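Local coordinates for protein beta-lactamase (Klebsiella pneumoniae, PDB 6K9T) that probably hydrolyses beta-lactam antibiotics to substituted beta-amino acids as a class C serine beta-lactamase, here held as a covalent cefotaxime acyl-enzyme, at residues Val69-Lys74 and Tyr156-Thr161; Ser121-Phe126 and Lys142-Ala147. One frame throughout, in Å; residues are numbered along the deposited sequence.

Contact 1 (Val69-Lys74 and Tyr156-Thr161). With CEF (CEFOTAXIME, C3' cleaved, open, bound form), chain B.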
# COMPACT_ATOMS: atom_id res chain seq x y z
N VAL A 69 -7.71 3.80 -0.52
CA VAL A 69 -6.86 2.68 -0.92
C VAL A 69 -6.45 1.84 0.25
O VAL A 69 -5.66 0.89 0.09
CB VAL A 69 -5.67 3.19 -1.74
CG1 VAL A 69 -6.17 3.90 -2.99
CG2 VAL A 69 -4.73 4.02 -0.89
N GLY A 70 -6.92 2.13 1.45
CA GLY A 70 -6.66 1.25 2.59
C GLY A 70 -5.18 0.99 2.76
O GLY A 70 -4.37 1.94 2.81
N SER A 71 -4.84 -0.29 2.88
CA SER A 71 -3.48 -0.66 3.22
C SER A 71 -2.42 -0.35 2.19
O SER A 71 -1.23 -0.51 2.45
CB SER A 71 -3.42 -2.13 3.54
OG SER A 71 -4.08 -2.42 4.78
N LEU A 72 -2.82 0.13 1.01
CA LEU A 72 -1.76 0.68 0.12
C LEU A 72 -1.06 1.85 0.80
O LEU A 72 0.12 2.12 0.51
CB LEU A 72 -2.28 1.16 -1.23
CG LEU A 72 -2.45 0.15 -2.37
CD1 LEU A 72 -3.05 -1.12 -2.00
CD2 LEU A 72 -3.13 0.78 -3.56
N SER A 73 -1.76 2.48 1.76
CA SER A 73 -1.20 3.58 2.56
C SER A 73 0.09 3.15 3.26
O SER A 73 0.93 3.99 3.52
CB SER A 73 -2.24 4.05 3.61
OG SER A 73 -3.46 4.42 2.98
N LYS A 74 0.27 1.86 3.58
CA LYS A 74 1.47 1.40 4.29
C LYS A 74 2.71 1.67 3.45
O LYS A 74 3.82 1.88 4.01
CB LYS A 74 1.34 -0.10 4.64
CG LYS A 74 0.15 -0.41 5.57
CD LYS A 74 0.40 -1.79 6.16
CE LYS A 74 -0.59 -2.12 7.30
NZ LYS A 74 -1.92 -2.51 6.70
N TYR A 156 1.29 -9.61 9.94
CA TYR A 156 0.93 -8.32 9.33
C TYR A 156 0.29 -7.43 10.37
O TYR A 156 -0.60 -7.90 11.11
CB TYR A 156 -0.02 -8.56 8.16
CG TYR A 156 -0.30 -7.38 7.31
CD1 TYR A 156 -1.20 -6.42 7.72
CD2 TYR A 156 0.26 -7.27 6.06
CE1 TYR A 156 -1.56 -5.35 6.88
CE2 TYR A 156 -0.09 -6.19 5.22
CZ TYR A 156 -0.98 -5.25 5.66
OH TYR A 156 -1.41 -4.23 4.81
N SER A 157 0.72 -6.15 10.46
CA SER A 157 0.27 -5.32 11.56
C SER A 157 0.00 -3.87 11.17
O SER A 157 0.92 -3.17 10.71
CB SER A 157 1.29 -5.38 12.73
OG SER A 157 0.82 -4.52 13.79
N ASN A 158 -1.21 -3.38 11.44
CA ASN A 158 -1.47 -1.94 11.32
C ASN A 158 -0.75 -1.16 12.40
O ASN A 158 -0.36 -0.02 12.17
CB ASN A 158 -2.98 -1.63 11.46
CG ASN A 158 -3.80 -2.03 10.26
OD1 ASN A 158 -3.30 -2.11 9.13
ND2 ASN A 158 -5.11 -2.14 10.46
N ILE A 159 -0.55 -1.74 13.58
CA ILE A 159 0.07 -1.04 14.70
C ILE A 159 1.55 -0.85 14.39
O ILE A 159 2.11 0.26 14.51
CB ILE A 159 -0.03 -1.85 15.99
CG1 ILE A 159 -1.46 -2.28 16.26
CG2 ILE A 159 0.53 -0.98 17.16
CD1 ILE A 159 -1.61 -3.09 17.55
N GLY A 160 2.22 -1.90 13.91
CA GLY A 160 3.65 -1.76 13.55
C GLY A 160 3.85 -0.73 12.45
O GLY A 160 4.79 0.09 12.50
N THR A 161 2.94 -0.73 11.47
CA THR A 161 3.05 0.27 10.42
C THR A 161 2.89 1.67 10.96
O THR A 161 3.60 2.62 10.51
CB THR A 161 1.98 -0.01 9.34
OG1 THR A 161 2.14 -1.38 8.91
CG2 THR A 161 2.26 0.91 8.14
S1 CEF B . -6.31 -5.60 7.46
C1 CEF B . -6.04 -7.22 7.03
C2 CEF B . -6.90 -7.77 5.86
C3 CEF B . -7.08 -9.10 5.52
C4 CEF B . -7.26 -6.58 4.79
C5 CEF B . -8.00 -6.82 3.51
O1 CEF B . -9.00 -7.60 3.43
O2 CEF B . -7.55 -6.21 2.51
N1 CEF B . -6.80 -5.20 4.96
C6 CEF B . -5.89 -4.86 6.03
C7 CEF B . -5.93 -3.30 6.06
C8 CEF B . -5.33 -2.95 4.76
O3 CEF B . -6.01 -2.68 3.77
N2 CEF B . -7.27 -2.83 6.08
C9 CEF B . -7.83 -2.54 7.33
O4 CEF B . -7.14 -2.64 8.33
C10 CEF B . -9.27 -2.14 7.35
N3 CEF B . -9.74 -1.00 7.74
O5 CEF B . -8.93 -0.05 8.22
C11 CEF B . -9.74 1.13 8.23
C12 CEF B . -10.19 -3.19 6.77
C13 CEF B . -9.85 -4.42 6.09
S2 CEF B . -11.21 -5.11 5.70
C14 CEF B . -12.33 -4.12 6.21
N4 CEF B . -13.72 -4.32 6.08
N5 CEF B . -11.73 -3.00 6.85
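Lys74 lays its aliphatic chain across Thr161 at about a right angle, Lys74 CG meeting the methyl Thr161 CG2 at 3.6 Å while CD and CE pass beside OG1. The chain runs extended as far as CE and then bends (chi4 78°), which turns NZ off the threonine and in between Asn158 and Tyr156. There Lys74 NZ donates to Asn158 OD1 at 2.8 Å and to Tyr156 OH, although the position of NZ in the model is less sure. The lysine and tyrosine side chains come at each other from opposite directions, NZ lying near the ring plane at its edge. Ser71 and Lys74 fit the SxxK motif, and Tyr156 and Asn158 the (S/Y)xN motif, of class C beta-lactamases; they meet where the chain leads into helices 73-86 and 158-171. Ser71 is the acylated residue: Ser71 OG is bonded to C8 of the opened cefotaxime at 1.4 Å, and Ser71 N donates to the acyl oxygen O3 at 2.8 Å, as in an oxyanion hole. Asn158 serves both sides with one amide, OD1 holding the lysine while Asn158 ND2 gives a nearly straight bond (172°) to cefotaxime O4 at 3.0 Å, which fixes the amide's rotation. Tyr156 OH is also hydrogen-bonded to Lys321, and Ser157 OG caps helix 158-171 by accepting from Gly160 N at 3.0 Å while bonding to Gln124 O.

Contact 2 (Ser121-Phe126 and Lys142-Ala147). With CEF (CEFOTAXIME, C3' cleaved, open, bound form), chain B.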
# COMPACT_ATOMS: atom_id res chain seq x y z
N SER A 121 7.69 -7.53 14.07
CA SER A 121 7.74 -7.25 15.51
C SER A 121 6.93 -8.20 16.37
O SER A 121 7.34 -8.45 17.51
CB SER A 121 7.31 -5.81 15.85
OG SER A 121 5.88 -5.63 15.69
N GLY A 122 5.86 -8.74 15.79
CA GLY A 122 4.91 -9.53 16.58
C GLY A 122 3.71 -8.75 17.10
O GLY A 122 2.81 -9.39 17.70
N LEU A 123 3.64 -7.45 16.89
CA LEU A 123 2.42 -6.68 17.18
C LEU A 123 1.25 -7.24 16.37
O LEU A 123 1.43 -7.71 15.25
CB LEU A 123 2.64 -5.20 16.79
CG LEU A 123 3.46 -4.45 17.83
CD1 LEU A 123 3.95 -3.14 17.19
CD2 LEU A 123 2.58 -4.12 19.08
N GLN A 124 0.06 -7.19 16.96
CA GLN A 124 -1.12 -7.82 16.37
C GLN A 124 -1.64 -7.02 15.19
O GLN A 124 -1.20 -5.88 14.90
CB GLN A 124 -2.22 -7.98 17.42
CG GLN A 124 -2.80 -6.62 17.91
CD GLN A 124 -3.94 -6.75 18.88
OE1 GLN A 124 -3.84 -6.34 20.03
NE2 GLN A 124 -5.01 -7.32 18.42
N LEU A 125 -2.53 -7.62 14.43
CA LEU A 125 -3.07 -6.95 13.25
C LEU A 125 -3.75 -5.61 13.51
O LEU A 125 -3.43 -4.61 12.88
CB LEU A 125 -4.05 -7.90 12.57
CG LEU A 125 -4.74 -7.40 11.32
CD1 LEU A 125 -3.68 -6.89 10.29
CD2 LEU A 125 -5.51 -8.57 10.72
N PHE A 126 -4.73 -5.58 14.41
CA PHE A 126 -5.57 -4.41 14.62
C PHE A 126 -5.27 -3.68 15.91
O PHE A 126 -5.04 -4.30 16.95
CB PHE A 126 -7.05 -4.82 14.60
CG PHE A 126 -7.51 -5.34 13.27
CD1 PHE A 126 -7.44 -4.51 12.16
CD2 PHE A 126 -8.06 -6.62 13.13
CE1 PHE A 126 -7.86 -4.95 10.93
CE2 PHE A 126 -8.44 -7.10 11.89
CZ PHE A 126 -8.38 -6.26 10.80
N LYS A 142 3.90 0.13 26.19
CA LYS A 142 4.83 -0.14 27.32
C LYS A 142 4.50 -1.45 28.04
O LYS A 142 5.37 -2.04 28.69
CB LYS A 142 4.76 0.99 28.37
CG LYS A 142 5.36 2.32 27.94
CD LYS A 142 5.12 3.36 29.06
CE LYS A 142 5.43 4.79 28.60
NZ LYS A 142 5.05 5.84 29.62
N ALA A 143 3.25 -1.87 28.00
CA ALA A 143 2.83 -3.13 28.64
C ALA A 143 2.96 -4.39 27.74
O ALA A 143 2.81 -5.53 28.18
CB ALA A 143 1.38 -2.97 29.13
N TRP A 144 3.20 -4.17 26.45
CA TRP A 144 3.14 -5.22 25.44
C TRP A 144 4.34 -6.16 25.44
O TRP A 144 5.46 -5.75 25.68
CB TRP A 144 3.00 -4.53 24.07
CG TRP A 144 3.15 -5.45 22.91
CD1 TRP A 144 2.20 -6.23 22.38
CD2 TRP A 144 4.33 -5.65 22.12
NE1 TRP A 144 2.72 -6.97 21.33
CE2 TRP A 144 4.02 -6.63 21.15
CE3 TRP A 144 5.61 -5.16 22.20
CZ2 TRP A 144 4.97 -7.08 20.19
CZ3 TRP A 144 6.56 -5.59 21.25
CH2 TRP A 144 6.22 -6.56 20.27
N LYS A 145 4.07 -7.43 25.17
CA LYS A 145 5.18 -8.39 25.01
C LYS A 145 4.80 -9.30 23.86
O LYS A 145 3.69 -9.77 23.83
CB LYS A 145 5.39 -9.18 26.27
N PRO A 146 5.75 -9.54 22.92
CA PRO A 146 5.42 -10.46 21.82
C PRO A 146 5.40 -11.92 22.27
O PRO A 146 6.03 -12.31 23.25
CB PRO A 146 6.55 -10.20 20.80
CG PRO A 146 7.72 -9.84 21.65
CD PRO A 146 7.12 -9.00 22.81
N ALA A 147 4.66 -12.74 21.56
CA ALA A 147 4.64 -14.16 21.83
C ALA A 147 5.92 -14.88 21.43
O ALA A 147 6.25 -15.89 22.03
CB ALA A 147 3.46 -14.80 21.07
S1 CEF B . -6.31 -5.60 7.46
C1 CEF B . -6.04 -7.22 7.03
C2 CEF B . -6.90 -7.77 5.86
C3 CEF B . -7.08 -9.10 5.52
C4 CEF B . -7.26 -6.58 4.79
C5 CEF B . -8.00 -6.82 3.51
O1 CEF B . -9.00 -7.60 3.43
O2 CEF B . -7.55 -6.21 2.51
N1 CEF B . -6.80 -5.20 4.96
C6 CEF B . -5.89 -4.86 6.03
C7 CEF B . -5.93 -3.30 6.06
C8 CEF B . -5.33 -2.95 4.76
O3 CEF B . -6.01 -2.68 3.77
N2 CEF B . -7.27 -2.83 6.08
C9 CEF B . -7.83 -2.54 7.33
O4 CEF B . -7.14 -2.64 8.33
C10 CEF B . -9.27 -2.14 7.35
N3 CEF B . -9.74 -1.00 7.74
O5 CEF B . -8.93 -0.05 8.22
C11 CEF B . -9.74 1.13 8.23
C12 CEF B . -10.19 -3.19 6.77
C13 CEF B . -9.85 -4.42 6.09
S2 CEF B . -11.21 -5.11 5.70
C14 CEF B . -12.33 -4.12 6.21
N4 CEF B . -13.72 -4.32 6.08
N5 CEF B . -11.73 -3.00 6.85
O HOH W 1 3.49 -11.81 18.99
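Trp144 reaches from the chain just after helix 134-143 to the loop 121-126 and is the main side chain of this contact. From CB, with CG anti to the backbone N (chi1 170°), the indole swings out along the loop backbone. Trp144 CG and CD1 are a little farther from Leu123 CD2, whose methyl sits over one face of the indole. Trp144 NE1 and CE2 are closer, Trp144 CE2 being 3.6 Å from Leu123 CD2. This is a CH-pi contact: Leu123 CD2 stands 3.6 Å from the centroid of the Trp144 five-membered ring and only 14° off the ring normal. Further along, Trp144 CZ2 lies by Leu123 N and Gly122 C, and at the far end Trp144 CH2 meets Ser121 O at 3.5 Å, with the carbonyl oxygen near the ring plane, at its edge. The opposite face is backed by Pro146, whose N lies over the rim, and Pro146 CB touches Ser121 O at 3.8 Å. The indole is thus held between leucine and proline. Gly122, having no side chain, lets the loop backbone come close to Pro146, and nearby a water bridges the two segments, donating to Gly122 O at 2.8 Å and accepting from Ala147 N at 3.0 Å. Ser121 and Leu123 form an ST turn, Leu123 N donating almost straight (168°) to Ser121 OG at 3.1 Å. Trp144 also stacks on Phe108, and its carbonyl O accepts from Ser107 OG. Leu123 continues onto Ile159 and Leu163, so the contact ties the end of helix 134-143, through the loop that follows helix 113-117, to the side of helix 158-171.

How the contacts relate
The centres of the two contacts lie 15 Å apart, contact 1 buried near the middle of the chain and contact 2 farther out, about 22 Å from its centre. Along the sequence both segments of contact 2 fall within the 81 residues, mostly loop with some short helices, that separate the segments of contact 1. The loop 121-126 joins the two: Leu125 O receives Asn158 N at 2.9 Å, a probable hydrogen bond, and Leu123 O packs against Ser157 CB. Both contacts also touch cefotaxime, contact 2 through Leu125 and Phe126, so the same loop packs on Trp144 at one end and borders the acylated pocket at the other.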